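Chitosanase (Gynuella sunshinyii YC6258, PDB 6X2Q) probably cleaves chitosan as a family 46 glycoside hydrolase, and binds glucosamine units of a chito-oligosaccharide. Local coordinates at residues D12-I17 against P227-S232; S61-D66 against N103-Q108; R162-A165 against G169-A172; G51-V56 against P74-L79; D176-L181 against K216-G221. All coordinates share one frame; numbering follows the deposited sequence.

Contact 1 of 5, residues D12-I17 against P227-S232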
# COMPACT_ATOMS: atom_id res chain seq x y z
N ASP A 12 3.53 -3.65 -8.97
CA ASP A 12 2.09 -3.73 -8.77
C ASP A 12 1.64 -5.18 -8.62
O ASP A 12 0.77 -5.48 -7.80
CB ASP A 12 1.34 -3.07 -9.92
CG ASP A 12 1.51 -1.56 -9.93
OD1 ASP A 12 1.98 -1.01 -8.91
OD2 ASP A 12 1.15 -0.92 -10.95
N GLN A 13 2.21 -6.09 -9.41
CA GLN A 13 1.77 -7.47 -9.32
C GLN A 13 2.23 -8.12 -8.02
O GLN A 13 1.51 -8.94 -7.44
CB GLN A 13 2.26 -8.25 -10.53
CG GLN A 13 1.41 -7.95 -11.75
CD GLN A 13 1.89 -8.59 -13.04
OE1 GLN A 13 2.78 -9.44 -13.05
NE2 GLN A 13 1.28 -8.19 -14.14
N ILE A 14 3.41 -7.72 -7.53
CA ILE A 14 3.93 -8.26 -6.27
C ILE A 14 3.09 -7.80 -5.09
O ILE A 14 2.69 -8.59 -4.24
CB ILE A 14 5.41 -7.86 -6.08
CG1 ILE A 14 6.31 -8.53 -7.12
CG2 ILE A 14 5.87 -8.16 -4.67
CD1 ILE A 14 7.73 -7.97 -7.15
N ILE A 15 2.82 -6.48 -5.03
CA ILE A 15 2.04 -5.93 -3.93
C ILE A 15 0.62 -6.47 -3.98
O ILE A 15 -0.00 -6.72 -2.94
CB ILE A 15 2.07 -4.39 -3.99
CG1 ILE A 15 3.50 -3.93 -3.73
CG2 ILE A 15 1.06 -3.77 -3.01
CD1 ILE A 15 3.71 -2.45 -3.95
N SER A 16 0.09 -6.65 -5.18
CA SER A 16 -1.22 -7.27 -5.31
C SER A 16 -1.20 -8.68 -4.70
O SER A 16 -2.12 -9.06 -3.96
CB SER A 16 -1.64 -7.30 -6.78
OG SER A 16 -2.96 -7.77 -6.90
N ILE A 17 -0.16 -9.46 -4.99
CA ILE A 17 -0.03 -10.78 -4.37
C ILE A 17 0.12 -10.64 -2.86
O ILE A 17 -0.51 -11.38 -2.10
CB ILE A 17 1.16 -11.54 -4.99
CG1 ILE A 17 0.83 -11.98 -6.42
CG2 ILE A 17 1.53 -12.75 -4.13
CD1 ILE A 17 2.04 -12.42 -7.22
N PRO A 227 13.68 -10.23 -13.98
CA PRO A 227 12.89 -11.45 -14.10
C PRO A 227 13.79 -12.66 -14.22
O PRO A 227 14.97 -12.53 -14.59
CB PRO A 227 12.09 -11.22 -15.39
CG PRO A 227 12.97 -10.34 -16.21
CD PRO A 227 13.73 -9.46 -15.24
N PRO A 228 13.28 -13.87 -13.90
CA PRO A 228 11.94 -14.03 -13.33
C PRO A 228 11.95 -13.80 -11.82
O PRO A 228 12.97 -14.03 -11.18
CB PRO A 228 11.59 -15.48 -13.66
CG PRO A 228 12.91 -16.17 -13.62
CD PRO A 228 13.93 -15.17 -14.14
N ILE A 229 10.84 -13.31 -11.28
CA ILE A 229 10.69 -13.12 -9.84
C ILE A 229 9.69 -14.14 -9.33
O ILE A 229 8.57 -14.24 -9.86
CB ILE A 229 10.26 -11.69 -9.49
CG1 ILE A 229 11.37 -10.70 -9.87
CG2 ILE A 229 9.96 -11.58 -7.99
CD1 ILE A 229 11.11 -9.27 -9.42
N ARG A 230 10.10 -14.90 -8.33
CA ARG A 230 9.25 -15.88 -7.67
C ARG A 230 8.71 -15.26 -6.39
O ARG A 230 9.48 -14.84 -5.52
CB ARG A 230 10.02 -17.17 -7.38
CG ARG A 230 9.19 -18.28 -6.76
CD ARG A 230 10.01 -19.06 -5.71
NE ARG A 230 9.84 -20.51 -5.87
CZ ARG A 230 9.15 -21.28 -5.04
NH1 ARG A 230 8.55 -20.76 -3.97
NH2 ARG A 230 9.05 -22.58 -5.28
N ILE A 231 7.38 -15.18 -6.28
CA ILE A 231 6.70 -14.77 -5.06
C ILE A 231 5.79 -15.91 -4.62
O ILE A 231 4.99 -16.40 -5.42
CB ILE A 231 5.88 -13.48 -5.27
CG1 ILE A 231 6.78 -12.34 -5.75
CG2 ILE A 231 5.20 -13.09 -3.98
CD1 ILE A 231 7.80 -11.88 -4.70
N SER A 232 5.91 -16.33 -3.35
CA SER A 232 5.05 -17.39 -2.83
C SER A 232 4.60 -17.09 -1.41
O SER A 232 4.43 -18.02 -0.60
CB SER A 232 5.74 -18.75 -2.89
OG SER A 232 7.08 -18.66 -2.47

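Contact 2 of 5, residues S61-D66 against N103-Q108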
# COMPACT_ATOMS: atom_id res chain seq x y z
N SER A 61 -16.81 11.72 -8.65
CA SER A 61 -18.07 12.44 -8.72
C SER A 61 -17.92 13.76 -9.44
O SER A 61 -18.90 14.28 -10.00
CB SER A 61 -18.61 12.65 -7.31
OG SER A 61 -19.05 11.40 -6.79
N ARG A 62 -16.71 14.32 -9.46
CA ARG A 62 -16.49 15.49 -10.29
C ARG A 62 -16.47 15.13 -11.77
O ARG A 62 -16.88 15.93 -12.61
CB ARG A 62 -15.21 16.21 -9.85
CG ARG A 62 -15.01 17.55 -10.51
CD ARG A 62 -15.73 18.67 -9.76
NE ARG A 62 -15.60 19.95 -10.46
CZ ARG A 62 -16.28 20.28 -11.56
NH1 ARG A 62 -16.08 21.47 -12.12
NH2 ARG A 62 -17.16 19.42 -12.10
N LEU A 63 -16.04 13.91 -12.11
CA LEU A 63 -16.08 13.47 -13.51
C LEU A 63 -17.47 13.00 -13.91
O LEU A 63 -17.83 13.09 -15.10
CB LEU A 63 -15.09 12.31 -13.74
CG LEU A 63 -13.60 12.44 -13.40
CD1 LEU A 63 -12.91 11.10 -13.61
CD2 LEU A 63 -12.91 13.51 -14.22
N ARG A 64 -18.24 12.49 -12.96
CA ARG A 64 -19.54 11.89 -13.25
C ARG A 64 -20.51 12.16 -12.10
O ARG A 64 -20.74 11.30 -11.25
CB ARG A 64 -19.40 10.39 -13.50
CG ARG A 64 -20.63 9.78 -14.08
CD ARG A 64 -20.54 8.28 -14.10
NE ARG A 64 -21.77 7.68 -14.59
CZ ARG A 64 -21.88 6.39 -14.86
NH1 ARG A 64 -20.84 5.60 -14.70
NH2 ARG A 64 -23.03 5.90 -15.29
N PRO A 65 -21.08 13.37 -12.04
CA PRO A 65 -21.94 13.79 -10.95
C PRO A 65 -23.06 12.84 -10.53
O PRO A 65 -23.42 12.82 -9.42
CB PRO A 65 -22.57 15.06 -11.51
CG PRO A 65 -21.53 15.60 -12.39
CD PRO A 65 -20.91 14.39 -13.04
N ASP A 66 -23.59 12.09 -11.48
CA ASP A 66 -24.68 11.14 -11.15
C ASP A 66 -24.10 9.73 -11.14
O ASP A 66 -24.19 9.08 -12.16
CB ASP A 66 -25.81 11.24 -12.16
N ASN A 103 -16.28 0.30 -14.54
CA ASN A 103 -16.06 1.45 -15.40
C ASN A 103 -14.58 1.78 -15.45
O ASN A 103 -14.02 2.15 -14.41
CB ASN A 103 -16.85 2.65 -14.87
CG ASN A 103 -16.65 3.91 -15.69
OD1 ASN A 103 -15.87 3.94 -16.64
ND2 ASN A 103 -17.38 4.96 -15.33
N PRO A 104 -13.91 1.69 -16.61
CA PRO A 104 -12.47 2.01 -16.66
C PRO A 104 -12.14 3.38 -16.12
O PRO A 104 -11.01 3.60 -15.67
CB PRO A 104 -12.14 1.93 -18.16
CG PRO A 104 -13.34 1.34 -18.83
CD PRO A 104 -14.51 1.58 -17.95
N VAL A 105 -13.10 4.32 -16.14
CA VAL A 105 -12.81 5.66 -15.66
C VAL A 105 -12.69 5.67 -14.14
O VAL A 105 -11.85 6.39 -13.57
CB VAL A 105 -13.88 6.66 -16.14
CG1 VAL A 105 -13.57 8.05 -15.61
CG2 VAL A 105 -13.99 6.67 -17.67
N PHE A 106 -13.52 4.87 -13.46
CA PHE A 106 -13.40 4.71 -12.01
C PHE A 106 -12.08 4.06 -11.64
O PHE A 106 -11.39 4.52 -10.72
CB PHE A 106 -14.56 3.88 -11.47
CG PHE A 106 -14.60 3.80 -9.96
CD1 PHE A 106 -14.76 4.94 -9.20
CD2 PHE A 106 -14.49 2.58 -9.32
CE1 PHE A 106 -14.79 4.87 -7.81
CE2 PHE A 106 -14.52 2.51 -7.93
CZ PHE A 106 -14.67 3.65 -7.18
N ARG A 107 -11.70 2.99 -12.35
CA ARG A 107 -10.40 2.37 -12.14
C ARG A 107 -9.28 3.38 -12.36
O ARG A 107 -8.30 3.40 -11.61
CB ARG A 107 -10.25 1.16 -13.06
CG ARG A 107 -11.38 0.14 -12.87
CD ARG A 107 -10.99 -1.26 -13.29
NE ARG A 107 -10.74 -1.36 -14.73
CZ ARG A 107 -11.69 -1.53 -15.65
NH1 ARG A 107 -12.97 -1.62 -15.30
NH2 ARG A 107 -11.37 -1.62 -16.92
N GLN A 108 -9.44 4.25 -13.36
CA GLN A 108 -8.43 5.27 -13.63
C GLN A 108 -8.28 6.23 -12.45
O GLN A 108 -7.16 6.60 -12.08
CB GLN A 108 -8.77 6.03 -14.92
CG GLN A 108 -7.78 7.14 -15.29
CD GLN A 108 -6.37 6.60 -15.55
OE1 GLN A 108 -6.17 5.75 -16.42
NE2 GLN A 108 -5.39 7.08 -14.79

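Contact 3 of 5, residues R162-A165 against G169-A172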
# COMPACT_ATOMS: atom_id res chain seq x y z
N ARG A 162 13.47 5.82 12.00
CA ARG A 162 14.10 4.85 12.90
C ARG A 162 15.14 4.02 12.16
O ARG A 162 16.18 3.67 12.74
CB ARG A 162 13.04 3.96 13.56
CG ARG A 162 12.03 4.77 14.38
CD ARG A 162 11.35 3.93 15.47
NE ARG A 162 10.39 2.95 14.93
CZ ARG A 162 9.14 3.25 14.59
NH1 ARG A 162 8.68 4.49 14.73
NH2 ARG A 162 8.34 2.30 14.11
N THR A 163 14.91 3.71 10.88
CA THR A 163 15.95 3.02 10.13
C THR A 163 17.22 3.87 10.08
O THR A 163 18.32 3.38 10.34
CB THR A 163 15.47 2.66 8.73
OG1 THR A 163 14.31 1.81 8.82
CG2 THR A 163 16.56 1.91 7.99
N THR A 164 17.07 5.16 9.80
CA THR A 164 18.23 6.02 9.64
C THR A 164 18.96 6.24 10.96
O THR A 164 20.19 6.28 11.00
CB THR A 164 17.81 7.35 9.02
OG1 THR A 164 17.22 7.09 7.74
CG2 THR A 164 19.01 8.29 8.85
N ALA A 165 18.21 6.36 12.06
CA ALA A 165 18.82 6.42 13.38
C ALA A 165 19.67 5.17 13.66
O ALA A 165 20.79 5.28 14.16
CB ALA A 165 17.74 6.58 14.45
N GLY A 169 22.63 6.86 9.33
CA GLY A 169 22.55 7.71 8.16
C GLY A 169 21.78 7.05 7.02
O GLY A 169 21.13 6.01 7.18
N ILE A 170 21.85 7.69 5.86
CA ILE A 170 21.07 7.32 4.68
C ILE A 170 22.04 6.90 3.60
O ILE A 170 23.26 7.16 3.69
CB ILE A 170 20.15 8.47 4.22
CG1 ILE A 170 20.98 9.64 3.67
CG2 ILE A 170 19.24 8.90 5.34
CD1 ILE A 170 20.15 10.78 3.10
N PRO A 171 21.55 6.22 2.54
CA PRO A 171 22.46 5.79 1.47
C PRO A 171 23.18 6.93 0.77
O PRO A 171 24.37 6.79 0.44
CB PRO A 171 21.53 5.03 0.51
CG PRO A 171 20.46 4.49 1.41
CD PRO A 171 20.22 5.59 2.41
N ALA A 172 22.51 8.06 0.57
CA ALA A 172 23.16 9.22 -0.03
C ALA A 172 24.29 9.76 0.84
O ALA A 172 25.10 10.55 0.36
CB ALA A 172 22.14 10.33 -0.29

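Contact 4 of 5, residues G51-V56 against P74-L79. With GCS (2-amino-2-deoxy-beta-D-glucopyranose), chain B.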
# COMPACT_ATOMS: atom_id res chain seq x y z
N GLY A 51 -9.81 8.42 4.83
CA GLY A 51 -9.98 9.52 3.86
C GLY A 51 -9.60 9.22 2.42
O GLY A 51 -9.89 10.06 1.59
N ASP A 52 -9.01 8.08 2.11
CA ASP A 52 -8.57 7.82 0.72
C ASP A 52 -9.74 7.26 -0.08
O ASP A 52 -9.81 7.52 -1.25
CB ASP A 52 -7.20 7.13 0.63
CG ASP A 52 -7.13 5.77 1.28
OD1 ASP A 52 -6.28 4.99 0.89
OD2 ASP A 52 -7.92 5.53 2.15
N MET A 53 -10.66 6.58 0.59
CA MET A 53 -11.88 6.11 -0.11
C MET A 53 -12.71 7.34 -0.51
O MET A 53 -13.24 7.35 -1.59
CB MET A 53 -12.71 5.18 0.77
CG MET A 53 -14.09 4.99 0.25
SD MET A 53 -15.03 3.82 1.18
CE MET A 53 -14.23 2.30 0.73
N LEU A 54 -12.74 8.34 0.35
CA LEU A 54 -13.47 9.60 0.10
C LEU A 54 -12.87 10.31 -1.10
O LEU A 54 -13.62 10.72 -1.93
CB LEU A 54 -13.41 10.49 1.34
CG LEU A 54 -13.95 11.89 1.12
CD1 LEU A 54 -15.45 11.88 0.95
CD2 LEU A 54 -13.57 12.82 2.24
N GLU A 55 -11.55 10.43 -1.17
CA GLU A 55 -10.95 11.14 -2.28
C GLU A 55 -11.29 10.47 -3.61
O GLU A 55 -11.58 11.15 -4.59
CB GLU A 55 -9.45 11.24 -2.09
CG GLU A 55 -8.84 12.14 -3.12
CD GLU A 55 -7.35 12.08 -3.13
OE1 GLU A 55 -6.76 12.61 -4.08
OE2 GLU A 55 -6.77 11.51 -2.18
N VAL A 56 -11.27 9.13 -3.65
CA VAL A 56 -11.59 8.43 -4.89
C VAL A 56 -13.00 8.78 -5.35
O VAL A 56 -13.23 9.18 -6.50
CB VAL A 56 -11.41 6.91 -4.71
CG1 VAL A 56 -11.99 6.15 -5.88
CG2 VAL A 56 -9.93 6.54 -4.50
N PRO A 74 -21.85 12.42 2.00
CA PRO A 74 -22.00 12.98 3.36
C PRO A 74 -21.45 12.08 4.45
O PRO A 74 -20.68 12.54 5.30
CB PRO A 74 -23.52 13.17 3.48
CG PRO A 74 -23.97 13.38 2.09
CD PRO A 74 -23.14 12.43 1.27
N ARG A 75 -21.81 10.79 4.44
CA ARG A 75 -21.36 9.89 5.50
C ARG A 75 -19.85 9.70 5.47
O ARG A 75 -19.18 9.83 6.50
CB ARG A 75 -22.09 8.55 5.35
CG ARG A 75 -21.97 7.64 6.57
CD ARG A 75 -21.96 8.43 7.88
NE ARG A 75 -21.72 7.55 9.02
CZ ARG A 75 -21.24 7.94 10.20
NH1 ARG A 75 -20.94 9.22 10.42
NH2 ARG A 75 -21.05 7.04 11.15
N LEU A 76 -19.30 9.39 4.29
CA LEU A 76 -17.85 9.29 4.12
C LEU A 76 -17.15 10.57 4.59
O LEU A 76 -16.11 10.50 5.25
CB LEU A 76 -17.51 9.01 2.66
CG LEU A 76 -18.08 7.69 2.15
CD1 LEU A 76 -17.75 7.52 0.68
CD2 LEU A 76 -17.58 6.51 2.97
N GLN A 77 -17.73 11.73 4.27
CA GLN A 77 -17.18 12.99 4.76
C GLN A 77 -17.09 13.00 6.28
O GLN A 77 -16.06 13.36 6.85
CB GLN A 77 -18.04 14.16 4.27
CG GLN A 77 -17.32 15.10 3.30
CD GLN A 77 -18.30 15.98 2.52
OE1 GLN A 77 -19.46 16.15 2.91
NE2 GLN A 77 -17.83 16.56 1.42
N GLN A 78 -18.17 12.59 6.96
CA GLN A 78 -18.15 12.55 8.42
C GLN A 78 -17.11 11.56 8.92
O GLN A 78 -16.34 11.86 9.84
CB GLN A 78 -19.54 12.19 8.96
N LEU A 79 -17.07 10.36 8.32
CA LEU A 79 -16.13 9.34 8.76
C LEU A 79 -14.69 9.80 8.59
O LEU A 79 -13.86 9.61 9.48
CB LEU A 79 -16.38 8.04 8.00
CG LEU A 79 -17.63 7.25 8.36
CD1 LEU A 79 -17.84 6.08 7.40
CD2 LEU A 79 -17.55 6.76 9.80
C1 GCS B . -4.01 2.10 4.69
C2 GCS B . -4.76 3.34 4.24
C3 GCS B . -3.88 4.54 4.46
C4 GCS B . -3.49 4.69 5.93
C5 GCS B . -3.11 3.28 6.39
C6 GCS B . -2.81 3.11 7.85
N2 GCS B . -5.24 3.29 2.91
O1 GCS B . -4.68 0.85 4.57
O3 GCS B . -4.62 5.63 4.07
O4 GCS B . -2.94 5.70 6.14
O5 GCS B . -4.05 2.29 6.05
O6 GCS B . -3.66 3.84 8.67

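Contact 5 of 5, residues D176-L181 against K216-G221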
# COMPACT_ATOMS: atom_id res chain seq x y z
N ASP A 176 25.81 1.86 3.27
CA ASP A 176 25.50 0.85 2.25
C ASP A 176 23.99 0.63 2.17
O ASP A 176 23.34 0.36 3.19
CB ASP A 176 26.22 -0.47 2.58
CG ASP A 176 26.02 -1.54 1.50
OD1 ASP A 176 24.93 -2.15 1.44
OD2 ASP A 176 26.95 -1.78 0.68
N GLU A 177 23.45 0.73 0.96
CA GLU A 177 22.00 0.74 0.81
C GLU A 177 21.38 -0.60 1.20
O GLU A 177 20.25 -0.63 1.70
CB GLU A 177 21.60 1.09 -0.62
CG GLU A 177 20.10 1.31 -0.76
CD GLU A 177 19.68 1.69 -2.16
OE1 GLU A 177 20.44 2.41 -2.86
OE2 GLU A 177 18.58 1.25 -2.58
N ARG A 178 22.10 -1.71 1.01
CA ARG A 178 21.57 -3.01 1.41
C ARG A 178 21.46 -3.11 2.92
O ARG A 178 20.52 -3.72 3.43
CB ARG A 178 22.44 -4.13 0.86
CG ARG A 178 22.20 -4.44 -0.61
CD ARG A 178 23.33 -5.31 -1.16
NE ARG A 178 24.61 -4.70 -0.86
CZ ARG A 178 25.78 -5.28 -1.13
NH1 ARG A 178 25.79 -6.49 -1.69
NH2 ARG A 178 26.92 -4.68 -0.83
N ARG A 179 22.41 -2.51 3.64
CA ARG A 179 22.33 -2.48 5.10
C ARG A 179 21.14 -1.64 5.56
O ARG A 179 20.39 -2.04 6.46
CB ARG A 179 23.64 -1.95 5.69
CG ARG A 179 23.81 -2.23 7.18
CD ARG A 179 25.26 -2.14 7.63
NE ARG A 179 25.56 -0.79 8.12
CZ ARG A 179 25.28 -0.36 9.34
NH1 ARG A 179 24.71 -1.18 10.21
NH2 ARG A 179 25.57 0.89 9.70
N TRP A 180 20.96 -0.46 4.95
CA TRP A 180 19.81 0.38 5.29
C TRP A 180 18.51 -0.36 5.02
O TRP A 180 17.59 -0.33 5.84
CB TRP A 180 19.86 1.69 4.51
CG TRP A 180 18.84 2.70 4.96
CD1 TRP A 180 19.06 3.79 5.76
CD2 TRP A 180 17.44 2.73 4.62
NE1 TRP A 180 17.88 4.48 5.95
CE2 TRP A 180 16.88 3.85 5.27
CE3 TRP A 180 16.61 1.91 3.85
CZ2 TRP A 180 15.52 4.17 5.17
CZ3 TRP A 180 15.26 2.23 3.74
CH2 TRP A 180 14.72 3.35 4.41
N LEU A 181 18.44 -1.04 3.87
CA LEU A 181 17.22 -1.74 3.49
C LEU A 181 16.94 -2.91 4.42
O LEU A 181 15.79 -3.16 4.78
CB LEU A 181 17.32 -2.22 2.03
CG LEU A 181 16.11 -2.98 1.44
CD1 LEU A 181 14.82 -2.20 1.65
CD2 LEU A 181 16.28 -3.36 -0.03
N LYS A 216 13.64 -11.99 1.31
CA LYS A 216 14.14 -13.09 0.50
C LYS A 216 14.79 -12.56 -0.79
O LYS A 216 15.92 -12.94 -1.13
CB LYS A 216 12.99 -14.06 0.20
CG LYS A 216 13.34 -15.29 -0.64
CD LYS A 216 12.09 -15.96 -1.26
CE LYS A 216 11.64 -15.27 -2.58
NZ LYS A 216 10.61 -16.07 -3.34
N LEU A 217 14.10 -11.64 -1.48
CA LEU A 217 14.69 -11.00 -2.67
C LEU A 217 15.99 -10.30 -2.32
O LEU A 217 16.96 -10.36 -3.09
CB LEU A 217 13.70 -10.01 -3.30
CG LEU A 217 12.36 -10.57 -3.77
CD1 LEU A 217 11.50 -9.51 -4.42
CD2 LEU A 217 12.58 -11.74 -4.73
N LEU A 218 16.04 -9.64 -1.17
CA LEU A 218 17.28 -8.97 -0.79
C LEU A 218 18.39 -9.98 -0.54
O LEU A 218 19.52 -9.79 -1.00
CB LEU A 218 17.05 -8.08 0.44
CG LEU A 218 18.30 -7.41 1.02
CD1 LEU A 218 19.01 -6.55 -0.04
CD2 LEU A 218 17.94 -6.57 2.23
N LYS A 219 18.09 -11.08 0.16
CA LYS A 219 19.13 -12.06 0.46
C LYS A 219 19.61 -12.81 -0.78
O LYS A 219 20.75 -13.29 -0.82
CB LYS A 219 18.65 -13.06 1.51
CG LYS A 219 19.09 -12.70 2.92
CD LYS A 219 17.98 -12.92 3.91
CE LYS A 219 17.77 -14.40 4.17
NZ LYS A 219 17.02 -14.59 5.46
N GLN A 220 18.75 -12.96 -1.79
CA GLN A 220 19.16 -13.60 -3.03
C GLN A 220 19.82 -12.64 -4.00
O GLN A 220 20.11 -13.02 -5.14
CB GLN A 220 17.95 -14.26 -3.69
CG GLN A 220 17.37 -15.37 -2.87
CD GLN A 220 16.09 -15.89 -3.46
OE1 GLN A 220 15.38 -15.17 -4.16
NE2 GLN A 220 15.78 -17.15 -3.19
N GLY A 221 20.07 -11.40 -3.58
CA GLY A 221 20.73 -10.45 -4.45
C GLY A 221 19.89 -9.89 -5.57
O GLY A 221 20.44 -9.24 -6.47

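Contact 1 of 5, residues D12-I17 against P227-S232
Ile231 faces Ile14 and Ile17 with separate branches because its first torsion sets CG1 beside the backbone N (chi1 -58°) and leaves CG2 trans to that N. A second kink (chi2 -67°) folds CD1 away from the extended form. The evidence for this division of labour is in the distances. Ile231 CG1 lies 4.1 Å from Ile14 CG1, and Ile231 CD1 lies 4.2 Å from Ile14 CG2, so one arm meets both branches of Ile14 while the two side chains cross at roughly a right angle. The other branch, Ile231 CG2, approaches Ile17 CG2 to 3.7 Å. Ile14 keeps an extended chain instead, which carries its CD1 to within 4.3 Å of Ile229 CD1, a looser touch at the earlier end of the strand.

No hydrogen bond spans the two segments; 192 Å² is buried, and all four touching residues are buried isoleucines. Ile229 and Ile231 both turn their CB atoms to the helix, whereas Arg230 between them is exposed, as expected in an extended strand with one face against a core. On the helix, Ile14 and Ile17 are three residues apart and so share a face. The axes of the short segments run nearly parallel, 12° apart, and approach to 10.2 Å.

Strand 229-231 pairs antiparallel with strand 238-240, Ile229 bonding to Leu240 and Ile231 to Phe238. Leu240 also touches Ile14 and Phe238 touches Ile17, so helix 5-20 packs on both strands of the hairpin, while Leu138 of helix 134-147 reaches Ile14.

Contact 2 of 5, residues S61-D66 against N103-Q108
Leu63 and Val105 supply the apolar half of this surface contact, Leu63 CD1 lying 3.7 Å from Val105 CG1. The methyl of Val105 that makes this touch, CG1, is the one its first torsion sets trans to the backbone N, and the two side chains meet at a slant through one methyl each.

The polar half pairs Arg64, the first residue to leave helical geometry after helix 52-63, with Asn103. The Arg64 chain is stretched out from CG to NE, which carries the guanidinium across to the amide. NH1 of Arg64 comes 3.6 Å from ND2 of Asn103, with the two planes 71° apart; as both atoms are donors, this is proximity and not a bond. Their closeness is consistent with a shared partner, since Tyr60 OH is hydrogen-bonded to both nitrogens.

Asn103 is turned with CG trans to N (chi1 178°), placing OD1 over the start of the following helix. There OD1 accepts a fairly straight bond of 2.8 Å from Val105 N, the donor standing 60° out of the carbonyl plane. An alanine at this position would lack the whole amide, and Val105 N would probably be left without its cap while Tyr60 OH lost its bond to the amide nitrogen.

Nearby, Phe106 meets the rings of Tyr60 and Trp97 edge-to-face. Side-chain capping by the residue just before the first turn, resting here on the bond from Val105 N to Asn103 OD1, is the classical asparagine N-cap, and it opens helix 104-129.

Contact 3 of 5, residues R162-A165 against G169-A172
Thr164 OG1, whose methyl partner CG2 packs on Gly169 and Ile170, is gripped by two groups: its hydroxyl is hydrogen-bonded to Ile160 O, one turn back in the same helix, and to Trp180 NE1 of the next helix. The motif is a helix C-terminal turn, in which helix 156-167 runs out and the chain reverses toward helix 177-193. The bond that closes the turn runs from Gly169 N to Thr164 O, 3.0 Å long and spanning five residues where a regular alpha-helical bond spans four. The donor lies in the carbonyl plane on a lone pair of Thr164 O, with a C=O...N angle of 143°.

The backbone of Gly169 explains its identity. At phi 140° a side chain would be jammed against the carbonyl oxygen of the preceding residue, so the geometry by itself calls for glycine. Thr164 CG2 lies over the peptide that follows, 3.5 Å from both Gly169 C and Gly169 O. Trp180 takes part here too, its CD1 lying against Gly169 O, so the same indole touches both sides of the turn.

Beyond the glycine, Ile170 turns its CG1 branch into the space between its own N and carbonyl carbon (chi1 68°). This puts CG2 alongside Thr164, the two side chains pointing the same way, and CG2 of Ile170 ends 3.6 Å from Thr164 CG2 and equally 3.6 Å from Thr164 OG1.

Contact 4 of 5, residues G51-V56 against P74-L79
Leu54 CD1 touches Leu76 CB at 3.9 Å, as the two leucines pass alongside each other in opposing directions. CG of Leu54 is trans to N, which extends the side chain to the neighbouring backbone: the same CD1 is 4.0 Å from Gln77 N and 4.4 Å from Gln77 CG. Met53 adds a second touch from its sulfur, SD to Leu76 CD2 at 4.1 Å, the side chains crossing nearly at right angles. Leu76 therefore meets two consecutive residues, one at its CB and one at its branch tip. No hydrogen bond links the helices here.

One residue earlier, the same helix turns to the ligand. Asp52 OD1 accepts from N2 of the bound glucosamine at 2.8 Å, and the sugar is also hydrogen-bonded to Gly45 O and Tyr118 OH, the latter a first-shell partner bonded to Asp52 OD1 as well. The carboxylate is placed by a first torsion that wedges CG between its own N and carbonyl carbon (chi1 61°), a crowded position. A second shell holds it there through OD2, bonded to Thr47 N and Thr50 OG1. An alanine in place of Asp52 lacks the carboxylate, and the sugar amine would probably lose this acceptor while Thr47 N and Thr50 OG1 were left without this partner.

The axes of the two short segments run at 146°, roughly antiparallel, and approach to 9.5 Å. Helix 93-100 lies beside the junction, Leu93 touching both Met53 and Leu76, while Val56 of helix 52-63 packs on Phe106 and Val113 of helix 104-129.

Contact 5 of 5, residues D176-L181 against K216-G221
Arg178 meets Leu218 with the root of its side chain and spends its tip on its own helix. CB and CG are the atoms that approach the leucine: CB of Arg178 is 4.3 Å from Leu218 CD1, and CG comes closer, 3.9 Å from the same methyl. The side chain also touches Met133. Beyond CD the chain bends (chi3 -52°) back toward the start of the helix. There the salt bridge to Asp176 has two bonds, a weak one of 3.4 Å from Arg178 NE to Asp176 OD1 and one of 3.3 Å from Arg178 NH2 to Asp176 OD2. That second bond is almost linear at 177°, and OD2 sits in the guanidinium plane at its edge, met on the syn side of the carboxylate.

The carboxylate so engaged is a helix N-cap: Asp176 precedes helix 177-193, and its OD1 accepts weak bonds from the backbone N of Arg178 and of Arg179. The opposing segment shows the complementary ending. Gly221, with positive phi, is the C-prime residue of a Schellman motif closing helix 209-219, in which Gly221 N bonds to Leu218 O and Asn222 N to Leu217 O. A helix start thus faces a helix end, with Leu218 as the projecting residue.

Leu218 has CG trans to its N, and both its methyls touch both residues opposite. CD1 touches Leu181 CD2 at 4.2 Å besides the arginine; CD2 lies 4.1 Å from Leu181 CG and 4.0 Å from Arg178 O. The pair of leucines run past one another in opposite senses, and Leu135 of helix 134-147 packs on both.

Contact 1 joins the N-terminal helix 5-20 to strand 229-231, and the other four lie between its ends in sequence. Contacts 2 and 4 share helix 52-63 and interleave along the chain; their centres are 16 Å apart and they touch through Phe106 and Val56. Contacts 3 and 5 follow in series, 14 Å apart between centres, joined by Thr164 and Trp180. Contact 5 also meets contact 1, through Lys216 NZ and Arg230 O. The 2-4 group and the 3-5 group are well separated, 35 to 41 Å between centres. Contact 4 alone of the five supplies a residue of the glycan pocket, Asp52, at the start of helix 52-63.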